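Local structure of uncharacterised protein (Vibrio cholerae, 5KKO) at residues L18-I23 and E29-L34. The protein is of unknown function, a short alpha-helical chain that packs against further copies of itself. Numbering follows the deposited sequence. Where two conformers were deposited one is given.
Sequences LRITTI and EQRLEL. Unlike the reference sequence in segment 29-34: L32 (reference Ile).
R31 lays its side chain against the backbone of T21-I23, while I20 points back at helix 28-43. R31 NH1 donates a hydrogen bond to T21 O (3.0 Å, N-H...O angle 160°). That oxygen lies in the guanidinium plane, yet seen from the acceptor the nitrogen stands above the carbonyl plane. I23 O sits over one face of the same group, offset toward its rim; at 3.1 Å from R31 NE its angle is too poor for a hydrogen bond, and R31 NE is instead bonded to L26 O in the connecting loop. With CG beside the backbone N, the R31 chain runs out straight at chi2 and bends at chi3 (-119°), bringing the guanidinium to these carbonyls. The arrangement is a helical hairpin, helices 11-20 and 28-43 joined by a short loop: residues 20-23 form a type I beta turn, and one arginine from the second helix meets main-chain oxygens of both turn and loop. T21 OG1 donates a hydrogen bond to L18 O (2.8 Å), three residues back. Beside the polar patch, I20 CD1 touches L34 CG at 3.7 Å, the two side chains crossing at about a right angle. I20 CG2 lies against R31 CB (4.0 Å). I20 also touches I35 and H38 further along helix 28-43, and L32 packs on L32 of the second subunit.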
# COMPACT_ATOMS: atom_id res chain seq x y z
N LEU C 18 -13.48 17.64 3.89
CA LEU C 18 -14.82 17.24 3.47
C LEU C 18 -15.70 18.46 3.24
O LEU C 18 -16.48 18.50 2.25
CB LEU C 18 -15.46 16.28 4.52
CG LEU C 18 -14.92 14.86 4.38
CD1 LEU C 18 -15.14 14.04 5.72
CD2 LEU C 18 -15.54 14.08 3.21
N ARG C 19 -15.65 19.41 4.16
CA ARG C 19 -16.46 20.61 4.01
C ARG C 19 -16.04 21.40 2.78
O ARG C 19 -16.89 21.93 2.02
CB ARG C 19 -16.31 21.45 5.26
CG ARG C 19 -17.13 22.71 5.17
CD ARG C 19 -16.89 23.51 6.46
NE ARG C 19 -17.27 24.90 6.21
CZ ARG C 19 -18.53 25.25 6.15
NH1 ARG C 19 -19.44 24.32 6.44
NH2 ARG C 19 -18.86 26.53 5.89
N ILE C 20 -14.73 21.50 2.55
CA ILE C 20 -14.22 22.29 1.42
C ILE C 20 -14.75 21.74 0.09
O ILE C 20 -15.06 22.52 -0.82
CB ILE C 20 -12.69 22.33 1.45
CG1 ILE C 20 -12.18 23.24 2.51
CG2 ILE C 20 -12.13 22.82 0.05
CD1 ILE C 20 -10.72 22.91 2.89
N THR C 21 -14.95 20.42 -0.04
CA THR C 21 -15.44 19.94 -1.32
C THR C 21 -16.80 20.51 -1.70
O THR C 21 -17.11 20.53 -2.90
CB THR C 21 -15.57 18.40 -1.36
OG1 THR C 21 -16.57 17.94 -0.45
CG2 THR C 21 -14.27 17.73 -1.03
N THR C 22 -17.61 21.00 -0.75
CA THR C 22 -18.93 21.48 -1.10
C THR C 22 -19.18 22.93 -0.67
O THR C 22 -20.33 23.39 -0.73
CB THR C 22 -20.02 20.57 -0.52
OG1 THR C 22 -19.94 20.53 0.91
CG2 THR C 22 -19.95 19.09 -1.09
N ILE C 23 -18.12 23.69 -0.32
CA ILE C 23 -18.34 25.09 0.04
C ILE C 23 -18.84 25.84 -1.18
O ILE C 23 -18.13 25.91 -2.20
CB ILE C 23 -17.06 25.72 0.57
CG1 ILE C 23 -16.72 25.20 1.96
CG2 ILE C 23 -17.25 27.30 0.67
CD1 ILE C 23 -15.40 25.71 2.51
N GLU C 29 -12.65 24.93 -8.86
CA GLU C 29 -11.22 25.01 -9.01
C GLU C 29 -10.51 25.52 -7.73
O GLU C 29 -9.48 25.05 -7.36
CB GLU C 29 -10.84 25.88 -10.24
CG GLU C 29 -11.39 25.35 -11.59
CD GLU C 29 -12.76 25.90 -12.08
OE1 GLU C 29 -12.93 25.97 -13.39
OE2 GLU C 29 -13.65 26.22 -11.23
N GLN C 30 -11.11 26.52 -7.11
CA GLN C 30 -10.53 27.04 -5.86
C GLN C 30 -10.57 25.97 -4.79
O GLN C 30 -9.66 25.88 -3.97
CB GLN C 30 -11.32 28.28 -5.42
CG GLN C 30 -11.05 29.56 -6.26
CD GLN C 30 -11.95 30.71 -5.80
OE1 GLN C 30 -13.16 30.50 -5.48
NE2 GLN C 30 -11.38 31.89 -5.75
N ARG C 31 -11.69 25.23 -4.73
CA ARG C 31 -11.78 24.15 -3.73
C ARG C 31 -10.69 23.12 -3.95
O ARG C 31 -10.06 22.63 -3.01
CB ARG C 31 -13.16 23.47 -3.80
CG ARG C 31 -14.29 24.44 -3.34
CD ARG C 31 -15.61 23.72 -3.40
NE ARG C 31 -16.48 24.42 -4.35
CZ ARG C 31 -17.57 23.95 -4.90
NH1 ARG C 31 -18.02 22.72 -4.70
NH2 ARG C 31 -18.22 24.79 -5.69
N LEU C 32 -10.46 22.77 -5.22
CA LEU C 32 -9.39 21.82 -5.52
C LEU C 32 -8.03 22.35 -5.13
O LEU C 32 -7.20 21.58 -4.64
CB LEU C 32 -9.38 21.48 -7.04
CG LEU C 32 -10.54 20.56 -7.43
CD1 LEU C 32 -10.65 20.47 -8.98
CD2 LEU C 32 -10.34 19.10 -6.88
N GLU C 33 -7.77 23.67 -5.32
CA GLU C 33 -6.46 24.18 -4.90
C GLU C 33 -6.31 24.11 -3.38
O GLU C 33 -5.20 23.91 -2.87
CB GLU C 33 -6.29 25.64 -5.41
CG GLU C 33 -6.17 25.77 -6.90
CD GLU C 33 -4.89 25.25 -7.45
OE1 GLU C 33 -3.92 24.99 -6.68
OE2 GLU C 33 -4.84 25.16 -8.69
N LEU C 34 -7.40 24.36 -2.64
CA LEU C 34 -7.32 24.30 -1.18
C LEU C 34 -7.14 22.87 -0.73
O LEU C 34 -6.37 22.59 0.21
CB LEU C 34 -8.58 24.93 -0.62
CG LEU C 34 -8.70 25.30 0.83
CD1 LEU C 34 -7.50 26.21 1.25
CD2 LEU C 34 -10.04 26.06 0.95